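Local atomic coordinates of acyltransferase (Streptococcus pneumoniae, PDB entry 5UG1), a protein that probably transfers acetyl groups onto hydroxyls of peptidoglycan sugars, as the C-terminal catalytic domain of the O-acetyltransferase OatA of Gram-positive bacteria. Residues A[38-41]-A[42-45]; A[79-82]-A[83-87]; A[95-99]-A[100-104]. All blocks are in the same frame, centred on the assembly; numbering follows the deposited sequence.

Contact 1. Residues A[38-41]-A[42-45]; sequences TKTA and NEIM
The flat carboxylate of Glu43 is the group on which this i to i+4 helix contact turns: Lys39 NZ meets Glu43 OE2 on its syn side at 2.8 Å, 23° out of the carboxylate plane, in a salt bridge. The other oxygen, Glu43 OE1, lies against the backbone of the preceding turn, 3.5 Å from Thr40 CA. A water accepts from Lys39 NZ and donates to Glu43 OE1, so one carboxylate oxygen meets the ammonium group directly and the other through water. Lys39 reaches forward to the next turn because its chain, extended as far as CE, bends at the last torsion (chi4 -53°). Beneath the pair runs the regular helix ladder: Ile44 N to Thr40 O is short and nearly straight (2.7 Å, 167°), whereas Glu43 N to Lys39 O is weak at 3.3 Å. Ile44 CG1 rests 3.2 Å from Thr40 O. Thr40 OG1 is hydrogen-bonded back to Thr37 N, just ahead of the helix. The salt bridge occupies the exposed side of helix 38-50; on its buried sides Ala41, Ile44 and Met45 pack on Ile9 of strand 6-10, while Thr38 and Asn42 lean on helix 70-80.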
loop_
_atom_site.group_PDB
_atom_site.type_symbol
_atom_site.label_atom_id
_atom_site.label_comp_id
_atom_site.label_asym_id
_atom_site.label_seq_id
_atom_site.Cartn_x
_atom_site.Cartn_y
_atom_site.Cartn_z
ATOM N N THR A 38 -0.640 -9.554 1.554
ATOM C CA THR A 38 0.092 -9.430 0.302
ATOM C C THR A 38 -0.147 -10.645 -0.585
ATOM O O THR A 38 -0.257 -10.519 -1.816
ATOM C CB THR A 38 1.573 -9.245 0.597
ATOM O OG1 THR A 38 1.722 -8.157 1.528
ATOM C CG2 THR A 38 2.348 -8.977 -0.714
ATOM N N LYS A 39 -0.266 -11.825 0.034
ATOM C CA LYS A 39 -0.574 -13.053 -0.696
ATOM C C LYS A 39 -1.892 -12.942 -1.458
ATOM O O LYS A 39 -1.942 -13.194 -2.666
ATOM C CB LYS A 39 -0.620 -14.229 0.274
ATOM C CG LYS A 39 -0.758 -15.607 -0.370
ATOM C CD LYS A 39 -1.039 -16.655 0.711
ATOM C CE LYS A 39 -1.305 -18.038 0.123
ATOM N NZ LYS A 39 -2.381 -18.011 -0.910
ATOM N N THR A 40 -2.977 -12.572 -0.767
ATOM C CA THR A 40 -4.267 -12.519 -1.450
ATOM C C THR A 40 -4.352 -11.318 -2.387
ATOM O O THR A 40 -5.054 -11.383 -3.403
ATOM C CB THR A 40 -5.436 -12.505 -0.449
ATOM O OG1 THR A 40 -5.378 -11.328 0.358
ATOM C CG2 THR A 40 -5.402 -13.726 0.457
ATOM N N ALA A 41 -3.640 -10.230 -2.075
ATOM C CA ALA A 41 -3.575 -9.092 -2.987
ATOM C C ALA A 41 -2.943 -9.480 -4.320
ATOM O O ALA A 41 -3.355 -8.988 -5.381
ATOM C CB ALA A 41 -2.788 -7.953 -2.338
ATOM N N ASN A 42 -1.915 -10.333 -4.273
ATOM C CA ASN A 42 -1.323 -10.898 -5.484
ATOM C C ASN A 42 -2.378 -11.618 -6.318
ATOM O O ASN A 42 -2.454 -11.445 -7.539
ATOM C CB ASN A 42 -0.194 -11.863 -5.090
ATOM C CG ASN A 42 0.842 -12.061 -6.196
ATOM O OD1 ASN A 42 0.608 -11.705 -7.349
ATOM N ND2 ASN A 42 1.999 -12.637 -5.838
ATOM N N GLU A 43 -3.192 -12.448 -5.663
ATOM C CA GLU A 43 -4.244 -13.187 -6.356
ATOM C C GLU A 43 -5.325 -12.244 -6.880
ATOM O O GLU A 43 -5.771 -12.383 -8.025
ATOM C CB GLU A 43 -4.828 -14.237 -5.414
ATOM C CG GLU A 43 -3.801 -15.296 -4.942
ATOM C CD GLU A 43 -4.212 -15.964 -3.636
ATOM O OE1 GLU A 43 -5.228 -15.534 -3.045
ATOM O OE2 GLU A 43 -3.523 -16.910 -3.192
ATOM N N ILE A 44 -5.737 -11.267 -6.063
ATOM C CA ILE A 44 -6.711 -10.256 -6.496
ATOM C C ILE A 44 -6.189 -9.484 -7.700
ATOM O O ILE A 44 -6.932 -9.228 -8.663
ATOM C CB ILE A 44 -7.052 -9.300 -5.333
ATOM C CG1 ILE A 44 -7.790 -10.048 -4.217
ATOM C CG2 ILE A 44 -7.894 -8.108 -5.819
ATOM C CD1 ILE A 44 -8.048 -9.197 -2.982
ATOM N N MET A 45 -4.899 -9.107 -7.668
ATOM C CA MET A 45 -4.291 -8.364 -8.772
ATOM C C MET A 45 -4.422 -9.110 -10.098
ATOM O O MET A 45 -4.895 -8.552 -11.096
ATOM C CB MET A 45 -2.818 -8.091 -8.475
ATOM C CG MET A 45 -2.136 -7.268 -9.577
ATOM S SD MET A 45 -0.380 -7.026 -9.294
ATOM C CE MET A 45 0.212 -8.722 -9.441
HETATM O O HOH W 1 -4.768 -16.945 -0.426
#

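Contact 2. Residues A[79-82]-A[83-87]; sequences KNLP and KGHHM
Leu81, Pro82, His85 and Met87 make a local, largely apolar contact round the turn that follows helix 70-80 and leads into strand 86-90. Leu81 is buried and sends both methyls across the turn. Leu81 CD1 lies 3.8 Å from His85 CB, and Leu81 CD2 approaches Met87 CB at the same 3.8 Å, the Leu81 and Met87 side chains passing with their ends pointing opposite ways. With CG set opposite its backbone N (chi1 178°), Leu81 extends to His85 and Met87 on the returning chain. The chain reverses in a type II beta turn from Pro82 to His85, and Gly84, with a positive phi of 98°, holds the third position, a backbone conformation suited to glycine. This turn completes the helix-to-strand half of the beta-alpha-beta unit formed by strand 57-61, helix 70-80 and strand 86-90. Within the turn, Pro82 O sits at the edge of the His85 imidazole, near the ring plane and 3.2 Å from CD2, while Pro82 CB also borders CD2 at 3.7 Å. The ring's ND1 makes weak hydrogen bonds to the carbonyls of Pro55 and Lys56. Lys177, from the C-terminal tail, donates through NZ to Leu81 O and pairs by backbone with Gly84 and His85, while Met87 packs on Ile60 of strand 57-61.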
loop_
_atom_site.group_PDB
_atom_site.type_symbol
_atom_site.label_atom_id
_atom_site.label_comp_id
_atom_site.label_asym_id
_atom_site.label_seq_id
_atom_site.Cartn_x
_atom_site.Cartn_y
_atom_site.Cartn_z
ATOM N N LYS A 79 6.940 -9.694 -9.314
ATOM C CA LYS A 79 7.139 -10.521 -10.505
ATOM C C LYS A 79 5.854 -10.639 -11.321
ATOM O O LYS A 79 5.883 -10.653 -12.557
ATOM C CB LYS A 79 7.635 -11.910 -10.089
ATOM C CG LYS A 79 7.638 -12.960 -11.203
ATOM C CD LYS A 79 8.795 -12.772 -12.168
ATOM C CE LYS A 79 8.713 -13.740 -13.342
ATOM N NZ LYS A 79 8.609 -15.163 -12.901
ATOM N N ASN A 80 4.716 -10.723 -10.650
ATOM C CA ASN A 80 3.473 -11.058 -11.321
ATOM C C ASN A 80 2.717 -9.837 -11.815
ATOM O O ASN A 80 1.667 -9.998 -12.445
ATOM C CB ASN A 80 2.588 -11.896 -10.394
ATOM C CG ASN A 80 2.927 -13.387 -10.466
ATOM O OD1 ASN A 80 2.486 -14.090 -11.377
ATOM N ND2 ASN A 80 3.718 -13.869 -9.508
ATOM N N LEU A 81 3.222 -8.633 -11.553
ATOM C CA LEU A 81 2.606 -7.440 -12.115
ATOM C C LEU A 81 2.524 -7.598 -13.631
ATOM O O LEU A 81 3.540 -7.910 -14.267
ATOM C CB LEU A 81 3.407 -6.189 -11.759
ATOM C CG LEU A 81 2.896 -4.863 -12.321
ATOM C CD1 LEU A 81 1.686 -4.378 -11.524
ATOM C CD2 LEU A 81 3.994 -3.812 -12.334
ATOM N N PRO A 82 1.346 -7.448 -14.230
ATOM C CA PRO A 82 1.233 -7.686 -15.672
ATOM C C PRO A 82 1.882 -6.561 -16.447
ATOM O O PRO A 82 1.975 -5.426 -15.975
ATOM C CB PRO A 82 -0.281 -7.726 -15.919
ATOM C CG PRO A 82 -0.904 -7.839 -14.561
ATOM C CD PRO A 82 0.041 -7.162 -13.620
ATOM N N LYS A 83 2.350 -6.902 -17.645
ATOM C CA LYS A 83 2.864 -5.902 -18.566
ATOM C C LYS A 83 1.866 -4.764 -18.710
ATOM O O LYS A 83 0.652 -4.987 -18.748
ATOM C CB LYS A 83 3.128 -6.542 -19.934
ATOM C CG LYS A 83 4.322 -7.471 -19.945
ATOM C CD LYS A 83 4.571 -8.071 -21.332
ATOM C CE LYS A 83 4.098 -9.524 -21.416
ATOM N NZ LYS A 83 4.516 -10.199 -22.686
ATOM N N GLY A 84 2.386 -3.536 -18.769
ATOM C CA GLY A 84 1.581 -2.371 -19.059
ATOM C C GLY A 84 1.136 -1.585 -17.848
ATOM O O GLY A 84 0.391 -0.607 -18.004
ATOM N N HIS A 85 1.565 -1.977 -16.654
ATOM C CA HIS A 85 1.142 -1.344 -15.416
ATOM C C HIS A 85 2.319 -0.679 -14.720
ATOM O O HIS A 85 3.480 -1.040 -14.928
ATOM C CB HIS A 85 0.505 -2.368 -14.479
ATOM C CG HIS A 85 -0.738 -2.995 -15.034
ATOM N ND1 HIS A 85 -1.992 -2.446 -14.858
ATOM C CD2 HIS A 85 -0.920 -4.118 -15.768
ATOM C CE1 HIS A 85 -2.892 -3.212 -15.449
ATOM N NE2 HIS A 85 -2.266 -4.231 -16.011
ATOM N N HIS A 86 1.999 0.315 -13.903
ATOM C CA HIS A 86 2.903 0.840 -12.897
ATOM C C HIS A 86 2.346 0.447 -11.538
ATOM O O HIS A 86 1.129 0.401 -11.348
ATOM C CB HIS A 86 3.046 2.360 -12.995
ATOM C CG HIS A 86 4.198 2.910 -12.204
ATOM N ND1 HIS A 86 5.412 3.230 -12.775
ATOM C CD2 HIS A 86 4.315 3.202 -10.886
ATOM C CE1 HIS A 86 6.227 3.693 -11.843
ATOM N NE2 HIS A 86 5.588 3.685 -10.687
ATOM N N MET A 87 3.230 0.151 -10.601
ATOM C CA MET A 87 2.836 -0.414 -9.321
ATOM C C MET A 87 3.358 0.470 -8.206
ATOM O O MET A 87 4.506 0.910 -8.244
ATOM C CB MET A 87 3.381 -1.836 -9.173
ATOM C CG MET A 87 2.958 -2.584 -7.944
ATOM S SD MET A 87 3.823 -4.178 -7.901
ATOM C CE MET A 87 2.429 -5.212 -7.517
#

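Contact 3. Residues A[95-99]-A[100-104]; sequences GDKTK and ETYAI
Two successive type I beta turns, Asp96 to Lys99 and Lys99 to Tyr102, bring the loop after strand 86-90 into helix 102-118, and Tyr102, the first residue of that helix, folds back over the first turn. Its ring is met on one face by Lys97: CA stands 3.7 Å from the ring centroid, only 15° off the normal, a CH-pi contact. Lys97 CG continues over the same face to lie 3.5 Å from Tyr102 CZ, and the lysine chain follows the ring out to its hydroxyl end. The ring reaches back because Tyr102 CG lies opposite its backbone N (chi1 172°); its CB also comes close to Asp96 O.

The first turn is stiffened by Asp96, whose OD1 takes two hydrogen bonds from one residue. Thr98 N approaches at 2.8 Å from above the carboxylate plane, and Thr98 OG1 donates on the syn side at 2.6 Å. Lys99 N closes the turn onto Asp96 O. In the second turn Tyr102 N donates to Lys99 O at 2.9 Å, nearly straight at the hydrogen (166°) but well above the carbonyl plane. A water shares that oxygen, donating to Lys99 O and accepting from Ala103 N, and so carries the link one residue into the helix. Asp96 N is hydrogen-bonded to Glu94 OE2, and Gly95 pairs by backbone with Gln143. Asp96 OD1 and Thr98 N form an Asx turn, here set within tandem type I turns in a strand-to-helix connection of the alpha/beta fold.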
loop_
_atom_site.group_PDB
_atom_site.type_symbol
_atom_site.label_atom_id
_atom_site.label_comp_id
_atom_site.label_asym_id
_atom_site.label_seq_id
_atom_site.Cartn_x
_atom_site.Cartn_y
_atom_site.Cartn_z
ATOM N N GLY A 95 3.454 -0.247 15.024
ATOM C CA GLY A 95 4.081 0.709 15.915
ATOM C C GLY A 95 4.589 0.145 17.225
ATOM O O GLY A 95 5.450 0.768 17.854
ATOM N N ASP A 96 4.079 -1.006 17.666
ATOM C CA ASP A 96 4.478 -1.576 18.959
ATOM C C ASP A 96 5.830 -2.252 18.793
ATOM O O ASP A 96 5.911 -3.401 18.361
ATOM C CB ASP A 96 3.438 -2.566 19.468
ATOM C CG ASP A 96 3.817 -3.194 20.825
ATOM O OD1 ASP A 96 4.953 -3.004 21.331
ATOM O OD2 ASP A 96 2.963 -3.904 21.386
ATOM N N LYS A 97 6.898 -1.550 19.176
ATOM C CA LYS A 97 8.242 -2.079 18.979
ATOM C C LYS A 97 8.483 -3.360 19.771
ATOM O O LYS A 97 9.435 -4.084 19.470
ATOM C CB LYS A 97 9.281 -1.018 19.348
ATOM C CG LYS A 97 9.281 0.201 18.414
ATOM C CD LYS A 97 10.420 1.146 18.772
ATOM C CE LYS A 97 10.211 2.546 18.218
ATOM N NZ LYS A 97 11.091 3.572 18.896
ATOM N N THR A 98 7.637 -3.673 20.751
ATOM C CA THR A 98 7.803 -4.903 21.516
ATOM C C THR A 98 7.099 -6.092 20.885
ATOM O O THR A 98 7.264 -7.212 21.371
ATOM C CB THR A 98 7.297 -4.739 22.961
ATOM O OG1 THR A 98 5.858 -4.792 22.992
ATOM C CG2 THR A 98 7.776 -3.422 23.550
ATOM N N LYS A 99 6.326 -5.886 19.824
ATOM C CA LYS A 99 5.636 -7.007 19.210
ATOM C C LYS A 99 6.647 -7.990 18.646
ATOM O O LYS A 99 7.649 -7.591 18.047
ATOM C CB LYS A 99 4.694 -6.522 18.106
ATOM C CG LYS A 99 3.267 -6.324 18.565
ATOM C CD LYS A 99 2.493 -7.614 18.497
ATOM C CE LYS A 99 1.078 -7.380 17.993
ATOM N NZ LYS A 99 0.283 -6.578 18.957
ATOM N N GLU A 100 6.388 -9.287 18.846
ATOM C CA GLU A 100 7.331 -10.280 18.347
ATOM C C GLU A 100 7.497 -10.203 16.830
ATOM O O GLU A 100 8.493 -10.710 16.309
ATOM C CB GLU A 100 6.900 -11.685 18.789
ATOM C CG GLU A 100 6.859 -11.839 20.328
ATOM C CD GLU A 100 6.811 -13.295 20.806
ATOM O OE1 GLU A 100 6.111 -14.115 20.174
ATOM O OE2 GLU A 100 7.467 -13.615 21.827
ATOM N N THR A 101 6.570 -9.552 16.116
ATOM C CA THR A 101 6.641 -9.379 14.662
ATOM C C THR A 101 7.137 -8.006 14.238
ATOM O O THR A 101 7.196 -7.734 13.031
ATOM C CB THR A 101 5.266 -9.600 14.016
ATOM O OG1 THR A 101 4.305 -8.732 14.635
ATOM C CG2 THR A 101 4.818 -11.062 14.129
ATOM N N TYR A 102 7.460 -7.126 15.191
ATOM C CA TYR A 102 7.873 -5.767 14.843
ATOM C C TYR A 102 9.072 -5.782 13.900
ATOM O O TYR A 102 9.085 -5.088 12.876
ATOM C CB TYR A 102 8.188 -4.966 16.117
ATOM C CG TYR A 102 8.794 -3.613 15.809
ATOM C CD1 TYR A 102 8.010 -2.567 15.320
ATOM C CD2 TYR A 102 10.153 -3.395 15.972
ATOM C CE1 TYR A 102 8.574 -1.342 15.007
ATOM C CE2 TYR A 102 10.722 -2.176 15.678
ATOM C CZ TYR A 102 9.931 -1.154 15.198
ATOM O OH TYR A 102 10.515 0.043 14.909
ATOM N N ALA A 103 10.078 -6.601 14.213
ATOM C CA ALA A 103 11.299 -6.617 13.413
ATOM C C ALA A 103 11.041 -7.147 12.007
ATOM O O ALA A 103 11.725 -6.743 11.057
ATOM C CB ALA A 103 12.371 -7.438 14.124
ATOM N N ILE A 104 10.049 -8.028 11.858
ATOM C CA ILE A 104 9.669 -8.545 10.545
ATOM C C ILE A 104 8.978 -7.464 9.722
ATOM O O ILE A 104 9.273 -7.277 8.535
ATOM C CB ILE A 104 8.762 -9.778 10.710
ATOM C CG1 ILE A 104 9.431 -10.809 11.614
ATOM C CG2 ILE A 104 8.411 -10.388 9.354
ATOM C CD1 ILE A 104 8.499 -11.878 12.054
HETATM O O HOH W 2 10.328 -7.591 17.051
#

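Contacts 1 and 2 lie on neighbouring elements and touch: Met45 CE approaches Asn80 O at 3.6 Å, and Met45 SD reaches Met87 CE at 3.8 Å, joining helix 38-50 to the end of helix 70-80 and to strand 86-90. Both are partly buried, but contact 1 keeps its charged pair on the outer side of a helix, while contact 2 relies on apolar packing without a hydrogen bond between its segments. Contact 3 is a surface contact, its centre about 31 Å from that of contact 2, across the chain's centre. Turn bonds, a water and a lysine over one ring face hold it. Strand 86-90, which contact 2 enters, leads on to the loop of contact 3.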